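Local coordinates for protein ribosomal RNA small subunit methyltransferase E (PDB 5VM8) that probably methylates N3 of a uridine in 16S ribosomal RNA, using S-adenosyl methionine as methyl donor, and belongs to the trefoil-knotted SPOUT methyltransferases, at residues N79-L87 and I238-D247; V115-R123 and P201-E209. All blocks are in the same frame, centred on the assembly; numbering follows the deposited sequence.

Interaction 1. Residues N79-L87 and I238-D247; sequences NESPLNITL and IAAMQTLWGD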
loop_
_atom_site.group_PDB
_atom_site.type_symbol
_atom_site.label_atom_id
_atom_site.label_comp_id
_atom_site.label_asym_id
_atom_site.label_seq_id
_atom_site.Cartn_x
_atom_site.Cartn_y
_atom_site.Cartn_z
ATOM N N ASN A 79 1.986 7.192 12.504
ATOM C CA ASN A 79 2.685 7.758 11.357
ATOM C C ASN A 79 1.788 7.920 10.137
ATOM O O ASN A 79 2.290 8.212 9.045
ATOM C CB ASN A 79 3.890 6.892 10.975
ATOM C CG ASN A 79 4.907 6.800 12.066
ATOM O OD1 ASN A 79 5.077 7.730 12.860
ATOM N ND2 ASN A 79 5.627 5.690 12.102
ATOM N N GLU A 80 0.497 7.650 10.270
ATOM C CA GLU A 80 -0.398 7.677 9.124
ATOM C C GLU A 80 -0.651 9.101 8.633
ATOM O O GLU A 80 -0.735 10.046 9.419
ATOM C CB GLU A 80 -1.709 7.002 9.499
ATOM C CG GLU A 80 -1.540 5.520 9.737
ATOM C CD GLU A 80 -0.886 4.826 8.568
ATOM O OE1 GLU A 80 0.125 4.139 8.793
ATOM O OE2 GLU A 80 -1.367 4.985 7.422
ATOM N N SER A 81 -0.743 9.250 7.321
ATOM C CA SER A 81 -1.272 10.472 6.748
ATOM C C SER A 81 -2.775 10.538 7.003
ATOM O O SER A 81 -3.460 9.514 6.927
ATOM C CB SER A 81 -1.007 10.528 5.241
ATOM O OG SER A 81 -1.635 11.643 4.610
ATOM N N PRO A 82 -3.312 11.720 7.324
ATOM C CA PRO A 82 -4.764 11.844 7.497
ATOM C C PRO A 82 -5.495 11.834 6.179
ATOM O O PRO A 82 -6.729 11.717 6.171
ATOM C CB PRO A 82 -4.915 13.200 8.201
ATOM C CG PRO A 82 -3.749 13.990 7.730
ATOM C CD PRO A 82 -2.620 13.010 7.506
ATOM N N LEU A 83 -4.760 11.979 5.077
ATOM C CA LEU A 83 -5.318 11.916 3.737
ATOM C C LEU A 83 -5.559 10.458 3.353
ATOM O O LEU A 83 -4.684 9.602 3.524
ATOM C CB LEU A 83 -4.363 12.582 2.750
ATOM C CG LEU A 83 -4.822 12.790 1.314
ATOM C CD1 LEU A 83 -6.090 13.657 1.304
ATOM C CD2 LEU A 83 -3.700 13.434 0.485
ATOM N N ASN A 84 -6.740 10.185 2.823
ATOM C CA ASN A 84 -7.152 8.847 2.421
ATOM C C ASN A 84 -6.974 8.692 0.909
ATOM O O ASN A 84 -7.691 9.315 0.131
ATOM C CB ASN A 84 -8.603 8.633 2.844
ATOM C CG ASN A 84 -8.996 7.193 2.853
ATOM O OD1 ASN A 84 -8.789 6.481 1.883
ATOM N ND2 ASN A 84 -9.584 6.755 3.944
ATOM N N ILE A 85 -6.002 7.886 0.488
ATOM C CA ILE A 85 -5.701 7.658 -0.928
ATOM C C ILE A 85 -5.825 6.171 -1.237
ATOM O O ILE A 85 -5.055 5.362 -0.713
ATOM C CB ILE A 85 -4.290 8.133 -1.306
ATOM C CG1 ILE A 85 -4.068 9.586 -0.900
ATOM C CG2 ILE A 85 -4.059 7.934 -2.811
ATOM C CD1 ILE A 85 -2.589 9.963 -0.848
ATOM N N THR A 86 -6.736 5.817 -2.144
ATOM C CA THR A 86 -6.772 4.478 -2.730
ATOM C C THR A 86 -6.080 4.553 -4.084
ATOM O O THR A 86 -6.517 5.298 -4.965
ATOM C CB THR A 86 -8.204 3.962 -2.898
ATOM O OG1 THR A 86 -8.846 3.866 -1.620
ATOM C CG2 THR A 86 -8.243 2.601 -3.635
ATOM N N LEU A 87 -5.038 3.749 -4.260
ATOM C CA LEU A 87 -4.359 3.604 -5.544
ATOM C C LEU A 87 -5.022 2.452 -6.287
ATOM O O LEU A 87 -4.937 1.300 -5.858
ATOM C CB LEU A 87 -2.871 3.338 -5.337
ATOM C CG LEU A 87 -2.048 2.827 -6.531
ATOM C CD1 LEU A 87 -2.137 3.761 -7.738
ATOM C CD2 LEU A 87 -0.581 2.603 -6.103
ATOM N N ILE A 238 1.374 10.692 -5.701
ATOM C CA ILE A 238 1.028 10.484 -4.294
ATOM C C ILE A 238 1.826 11.427 -3.393
ATOM O O ILE A 238 1.274 12.019 -2.455
ATOM C CB ILE A 238 1.240 9.004 -3.916
ATOM C CG1 ILE A 238 0.283 8.124 -4.733
ATOM C CG2 ILE A 238 1.068 8.780 -2.421
ATOM C CD1 ILE A 238 0.523 6.599 -4.648
ATOM N N ALA A 239 3.115 11.633 -3.702
ATOM C CA ALA A 239 3.916 12.593 -2.943
ATOM C C ALA A 239 3.372 14.002 -3.127
ATOM O O ALA A 239 3.303 14.787 -2.169
ATOM C CB ALA A 239 5.397 12.526 -3.356
ATOM N N ALA A 240 2.991 14.341 -4.360
ATOM C CA ALA A 240 2.364 15.632 -4.620
ATOM C C ALA A 240 1.056 15.771 -3.844
ATOM O O ALA A 240 0.735 16.852 -3.336
ATOM C CB ALA A 240 2.114 15.797 -6.125
ATOM N N MET A 241 0.289 14.681 -3.742
ATOM C CA MET A 241 -0.959 14.723 -2.979
ATOM C C MET A 241 -0.688 14.928 -1.493
ATOM O O MET A 241 -1.419 15.663 -0.821
ATOM C CB MET A 241 -1.756 13.433 -3.194
ATOM C CG MET A 241 -2.367 13.269 -4.563
ATOM S SD MET A 241 -3.161 11.638 -4.790
ATOM C CE MET A 241 -3.157 11.599 -6.572
ATOM N N GLN A 242 0.335 14.250 -0.949
ATOM C CA GLN A 242 0.686 14.463 0.455
ATOM C C GLN A 242 1.180 15.890 0.710
ATOM O O GLN A 242 1.053 16.398 1.833
ATOM C CB GLN A 242 1.752 13.449 0.926
ATOM C CG GLN A 242 1.370 11.947 0.825
ATOM C CD GLN A 242 0.203 11.518 1.737
ATOM O OE1 GLN A 242 -0.412 12.325 2.445
ATOM N NE2 GLN A 242 -0.098 10.233 1.707
ATOM N N THR A 243 1.758 16.540 -0.305
ATOM C CA THR A 243 2.243 17.912 -0.162
ATOM C C THR A 243 1.086 18.922 -0.176
ATOM O O THR A 243 1.092 19.896 0.598
ATOM C CB THR A 243 3.270 18.204 -1.264
ATOM O OG1 THR A 243 4.348 17.275 -1.164
ATOM C CG2 THR A 243 3.803 19.618 -1.178
ATOM N N LEU A 244 0.066 18.683 -1.019
ATOM C CA LEU A 244 -1.096 19.577 -1.095
ATOM C C LEU A 244 -2.123 19.299 0.000
ATOM O O LEU A 244 -2.735 20.227 0.522
ATOM C CB LEU A 244 -1.775 19.441 -2.461
ATOM C CG LEU A 244 -0.976 19.954 -3.651
ATOM C CD1 LEU A 244 -1.579 19.496 -4.961
ATOM C CD2 LEU A 244 -0.933 21.470 -3.573
ATOM N N TRP A 245 -2.360 18.035 0.331
ATOM C CA TRP A 245 -3.469 17.675 1.201
ATOM C C TRP A 245 -3.093 16.724 2.333
ATOM O O TRP A 245 -3.947 16.453 3.186
ATOM C CB TRP A 245 -4.626 17.079 0.363
ATOM C CG TRP A 245 -4.915 17.918 -0.876
ATOM C CD1 TRP A 245 -5.240 19.241 -0.897
ATOM C CD2 TRP A 245 -4.883 17.498 -2.256
ATOM N NE1 TRP A 245 -5.394 19.676 -2.191
ATOM C CE2 TRP A 245 -5.183 18.631 -3.044
ATOM C CE3 TRP A 245 -4.633 16.285 -2.896
ATOM C CZ2 TRP A 245 -5.245 18.584 -4.435
ATOM C CZ3 TRP A 245 -4.685 16.244 -4.277
ATOM C CH2 TRP A 245 -4.998 17.393 -5.030
ATOM N N GLY A 246 -1.870 16.182 2.352
ATOM C CA GLY A 246 -1.479 15.218 3.371
ATOM C C GLY A 246 -0.468 15.683 4.413
ATOM O O GLY A 246 -0.406 16.863 4.757
ATOM N N ASP A 247 0.345 14.770 4.926
ATOM C CA ASP A 247 1.228 15.123 6.023
ATOM C C ASP A 247 2.603 15.575 5.539
ATOM O O ASP A 247 3.518 15.691 6.359
ATOM C CB ASP A 247 1.355 13.966 7.033
ATOM C CG ASP A 247 1.960 12.700 6.433
ATOM O OD1 ASP A 247 2.056 12.591 5.191
ATOM O OD2 ASP A 247 2.375 11.819 7.226
HETATM O O HOH W 1 -2.029 8.707 2.332
#
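Ser81 meets Gln242 through a short hydrogen bond in which Ser81 OG donates to Gln242 OE1 at 2.6 Å, reaching the oxygen from the side at a C=O...donor angle of 123° and tilted from the carbonyl plane. The same hydroxyl accepts from Leu83 N in an ST turn, tying its own loop together while holding the helix. The carboxylate of Asp247 rests on the carbon side of Ser81, with OD1 3.7 Å from Ser81 CB, and Pro82 CD brushes Asp247 CB. Leu83 turns to the helix end with CG anti to the backbone N (chi1 -172°). Both its methyls, CD1 and CD2, touch Trp245 CB from the same side, and Leu83 CD2 also lies 3.4 Å from Met241 O; the indole leads away to an edge-to-face meeting with His190. Ile85 CD1 packs on Ile238 CG2 (4.2 Å) and also lies against the amide of Gln242, 3.6 Å from NE2. Leu87 CD2 makes a looser touch on Ile238 CD1. The bend of Gln242 at chi2 (-65°) brings its amide across to the strand side, where NE2 donates both to Leu107 O and to a water that bonds Leu83 O. With both ends of the amide engaged, its rotation is fixed, and a buried polar group is satisfied amid the leucine and isoleucine packing that seats the end of helix 232-244 on strand 85-90 and the loop leading into it.

Interaction 2. Residues V115-R123 and P201-E209; sequences VISERCIVR and PEGGWTEQE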
loop_
_atom_site.group_PDB
_atom_site.type_symbol
_atom_site.label_atom_id
_atom_site.label_comp_id
_atom_site.label_asym_id
_atom_site.label_seq_id
_atom_site.Cartn_x
_atom_site.Cartn_y
_atom_site.Cartn_z
ATOM N N VAL A 115 -6.111 -4.048 -10.579
ATOM C CA VAL A 115 -7.161 -4.281 -11.564
ATOM C C VAL A 115 -6.549 -4.795 -12.851
ATOM O O VAL A 115 -5.415 -4.466 -13.209
ATOM C CB VAL A 115 -8.032 -3.043 -11.913
ATOM C CG1 VAL A 115 -8.712 -2.464 -10.694
ATOM C CG2 VAL A 115 -7.230 -2.012 -12.679
ATOM N N ILE A 116 -7.336 -5.597 -13.555
ATOM C CA ILE A 116 -6.985 -6.047 -14.890
ATOM C C ILE A 116 -7.576 -5.044 -15.863
ATOM O O ILE A 116 -8.779 -4.772 -15.826
ATOM C CB ILE A 116 -7.519 -7.454 -15.176
ATOM C CG1 ILE A 116 -7.175 -8.403 -14.018
ATOM C CG2 ILE A 116 -6.948 -7.925 -16.503
ATOM C CD1 ILE A 116 -7.815 -9.757 -14.145
ATOM N N SER A 117 -6.724 -4.428 -16.660
ATOM C CA SER A 117 -7.159 -3.559 -17.733
ATOM C C SER A 117 -6.821 -4.241 -19.047
ATOM O O SER A 117 -6.276 -5.346 -19.082
ATOM C CB SER A 117 -6.529 -2.162 -17.626
ATOM O OG SER A 117 -5.168 -2.167 -17.999
ATOM N N GLU A 118 -7.180 -3.571 -20.136
ATOM C CA GLU A 118 -7.090 -4.188 -21.448
ATOM C C GLU A 118 -5.670 -4.638 -21.748
ATOM O O GLU A 118 -5.446 -5.771 -22.198
ATOM C CB GLU A 118 -7.573 -3.191 -22.502
ATOM C CG GLU A 118 -7.341 -3.617 -23.926
ATOM C CD GLU A 118 -8.434 -4.503 -24.454
ATOM O OE1 GLU A 118 -9.387 -4.772 -23.693
ATOM O OE2 GLU A 118 -8.334 -4.930 -25.628
ATOM N N ARG A 119 -4.695 -3.765 -21.489
ATOM C CA ARG A 119 -3.318 -4.012 -21.884
ATOM C C ARG A 119 -2.501 -4.736 -20.815
ATOM O O ARG A 119 -1.276 -4.645 -20.820
ATOM C CB ARG A 119 -2.657 -2.704 -22.311
ATOM C CG ARG A 119 -3.253 -2.217 -23.624
ATOM C CD ARG A 119 -2.755 -0.841 -23.988
ATOM N NE ARG A 119 -3.507 -0.319 -25.119
ATOM C CZ ARG A 119 -3.337 0.883 -25.647
ATOM N NH1 ARG A 119 -2.440 1.709 -25.137
ATOM N NH2 ARG A 119 -4.070 1.263 -26.678
ATOM N N CYS A 120 -3.159 -5.491 -19.945
ATOM C CA CYS A 120 -2.466 -6.356 -19.010
ATOM C C CYS A 120 -1.715 -7.461 -19.747
ATOM O O CYS A 120 -2.293 -8.180 -20.564
ATOM C CB CYS A 120 -3.469 -6.958 -18.033
ATOM S SG CYS A 120 -2.712 -8.002 -16.808
ATOM N N ILE A 121 -0.425 -7.604 -19.435
ATOM C CA ILE A 121 0.454 -8.630 -19.977
ATOM C C ILE A 121 0.947 -9.579 -18.884
ATOM O O ILE A 121 1.912 -10.311 -19.085
ATOM C CB ILE A 121 1.639 -8.007 -20.738
ATOM C CG1 ILE A 121 2.410 -7.055 -19.810
ATOM C CG2 ILE A 121 1.152 -7.334 -22.009
ATOM C CD1 ILE A 121 3.453 -6.172 -20.491
ATOM N N VAL A 122 0.285 -9.592 -17.733
ATOM C CA VAL A 122 0.665 -10.466 -16.638
ATOM C C VAL A 122 -0.262 -11.675 -16.648
ATOM O O VAL A 122 -1.495 -11.543 -16.679
ATOM C CB VAL A 122 0.621 -9.742 -15.276
ATOM C CG1 VAL A 122 0.820 -10.750 -14.141
ATOM C CG2 VAL A 122 1.696 -8.633 -15.193
ATOM N N ARG A 123 0.338 -12.851 -16.631
ATOM C CA ARG A 123 -0.422 -14.084 -16.622
ATOM C C ARG A 123 -1.090 -14.259 -15.262
ATOM O O ARG A 123 -0.427 -14.194 -14.227
ATOM C CB ARG A 123 0.525 -15.240 -16.945
ATOM C CG ARG A 123 -0.114 -16.589 -16.872
ATOM C CD ARG A 123 0.506 -17.546 -17.828
ATOM N NE ARG A 123 -0.197 -18.807 -17.768
ATOM C CZ ARG A 123 0.396 -19.984 -17.643
ATOM N NH1 ARG A 123 1.714 -20.059 -17.578
ATOM N NH2 ARG A 123 -0.332 -21.087 -17.595
ATOM N N PRO A 201 -1.207 0.409 -16.886
ATOM C CA PRO A 201 -0.043 -0.476 -16.980
ATOM C C PRO A 201 0.991 0.106 -17.918
ATOM O O PRO A 201 0.832 1.250 -18.354
ATOM C CB PRO A 201 -0.635 -1.793 -17.527
ATOM C CG PRO A 201 -1.824 -1.324 -18.395
ATOM C CD PRO A 201 -2.342 -0.041 -17.733
ATOM N N GLU A 202 2.040 -0.676 -18.214
ATOM C CA GLU A 202 3.049 -0.283 -19.190
ATOM C C GLU A 202 2.403 0.238 -20.469
ATOM O O GLU A 202 2.677 1.361 -20.907
ATOM C CB GLU A 202 3.953 -1.482 -19.546
ATOM C CG GLU A 202 4.542 -2.275 -18.400
ATOM C CD GLU A 202 3.663 -3.411 -17.873
ATOM O OE1 GLU A 202 4.202 -4.239 -17.107
ATOM O OE2 GLU A 202 2.457 -3.491 -18.202
ATOM N N GLY A 203 1.511 -0.566 -21.062
ATOM C CA GLY A 203 0.884 -0.239 -22.334
ATOM C C GLY A 203 -0.083 0.927 -22.289
ATOM O O GLY A 203 -0.486 1.417 -23.351
ATOM N N GLY A 204 -0.505 1.352 -21.092
ATOM C CA GLY A 204 -1.359 2.515 -20.973
ATOM C C GLY A 204 -2.842 2.204 -21.061
ATOM O O GLY A 204 -3.289 1.053 -21.081
ATOM N N TRP A 205 -3.622 3.281 -21.076
ATOM C CA TRP A 205 -5.072 3.185 -21.220
ATOM C C TRP A 205 -5.504 3.074 -22.682
ATOM O O TRP A 205 -4.912 3.697 -23.565
ATOM C CB TRP A 205 -5.749 4.415 -20.615
ATOM C CG TRP A 205 -5.463 4.659 -19.166
ATOM C CD1 TRP A 205 -4.943 5.795 -18.603
ATOM C CD2 TRP A 205 -5.710 3.751 -18.090
ATOM N NE1 TRP A 205 -4.866 5.645 -17.243
ATOM C CE2 TRP A 205 -5.326 4.397 -16.903
ATOM C CE3 TRP A 205 -6.224 2.447 -18.018
ATOM C CZ2 TRP A 205 -5.456 3.797 -15.650
ATOM C CZ3 TRP A 205 -6.329 1.839 -16.777
ATOM C CH2 TRP A 205 -5.929 2.509 -15.609
ATOM N N THR A 206 -6.579 2.313 -22.930
ATOM C CA THR A 206 -7.221 2.418 -24.246
ATOM C C THR A 206 -8.159 3.625 -24.289
ATOM O O THR A 206 -8.618 4.132 -23.260
ATOM C CB THR A 206 -8.025 1.153 -24.650
ATOM O OG1 THR A 206 -9.183 1.000 -23.813
ATOM C CG2 THR A 206 -7.192 -0.121 -24.675
ATOM N N GLU A 207 -8.459 4.054 -25.517
ATOM C CA GLU A 207 -9.347 5.191 -25.742
ATOM C C GLU A 207 -10.698 4.982 -25.069
ATOM O O GLU A 207 -11.231 5.897 -24.428
ATOM C CB GLU A 207 -9.511 5.391 -27.255
ATOM C CG GLU A 207 -10.232 6.648 -27.719
ATOM C CD GLU A 207 -10.654 6.560 -29.193
ATOM O OE1 GLU A 207 -10.507 5.474 -29.794
ATOM O OE2 GLU A 207 -11.138 7.569 -29.753
ATOM N N GLN A 208 -11.252 3.769 -25.185
ATOM C CA GLN A 208 -12.522 3.439 -24.541
ATOM C C GLN A 208 -12.377 3.426 -23.023
ATOM O O GLN A 208 -13.296 3.827 -22.303
ATOM C CB GLN A 208 -13.053 2.089 -25.055
ATOM N N GLU A 209 -11.234 2.956 -22.516
ATOM C CA GLU A 209 -11.036 2.943 -21.073
ATOM C C GLU A 209 -11.052 4.355 -20.506
ATOM O O GLU A 209 -11.563 4.578 -19.405
ATOM C CB GLU A 209 -9.729 2.220 -20.714
ATOM C CG GLU A 209 -9.802 0.693 -20.810
ATOM C CD GLU A 209 -8.481 0.012 -20.517
ATOM O OE1 GLU A 209 -7.419 0.515 -20.951
ATOM O OE2 GLU A 209 -8.491 -1.014 -19.807
HETATM O O HOH W 2 -5.110 -0.716 -20.495
HETATM O O HOH W 3 0.851 -3.562 -20.094
HETATM O O HOH W 4 0.636 -5.684 -17.500
#
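This is a polar loop-to-loop contact at the C-terminal ends of the parallel sheet's strands, joining the turn after strand 111-116 to the Pro-Glu-Gly-Gly loop and the start of helix 207-215. That loop recalls the glycine-rich segment which, in SPOUT relatives, borders the cofactor pocket. Arg119 carries much of the contact. Its chain runs extended from CG to NE, and NH1 donates to Gly203 O at 2.7 Å, with the oxygen almost in the guanidinium plane but the donor tilted 30° from the carbonyl plane. Trp205 O lies over one face of this guanidinium, toward its rim, while Thr206 CG2 approaches Arg119 NE to 3.7 Å. The side chains of Glu118 and Thr206 cross at about a right angle, with Thr206 CG2 on Glu118 CG. The carboxylate of Glu209 links the two loops: OE2 accepts from Glu118 N at 2.9 Å, nearly straight (168°), and OE1 accepts from Thr206 N at 2.8 Å through its anti lone pair. Because Thr206 OG1 accepts from Glu209 N, the pair forms a capping box, so the residue that closes the helix start also receives the opposite turn. A water bridges Ser117 OG, Arg119 N, Gly204 O and Glu209 OE1. Ser117 OG packs 3.5 Å from Pro201 CG, and Ser117 CB lies at the edge of the Trp205 ring. Ser117, Pro201 and Trp205 all touch Ser90 of strand 85-90; Trp205 NE1 is hydrogen-bonded to Met177 O of strand 173-177, and Glu209 O accepts a hydrogen bond from Tyr161 OH of helix 161-165.

Overall arrangement
Interactions 1 and 2 lie near opposite strand ends of one parallel sheet in the RNA methyltransferase domain, their centres 26 Å apart and their nearest atoms about 7 Å apart. Strand 85-90 relates them: interaction 1 packs helix 232-244 against it, whereas interaction 2 joins loops beyond its neighbours, strands 111-116 and 195-199. Along the chain, both segments of interaction 2 fall between those of interaction 1, which bring strand 85-90, the sheet's first in sequence, together with helix 232-244, the last helix. The pair illustrates how residues far apart in sequence meet at the two strand ends of a SPOUT sheet: a largely apolar seat pinned by one buried amide, and polar loops where, as in relatives, the cofactor probably binds nearby.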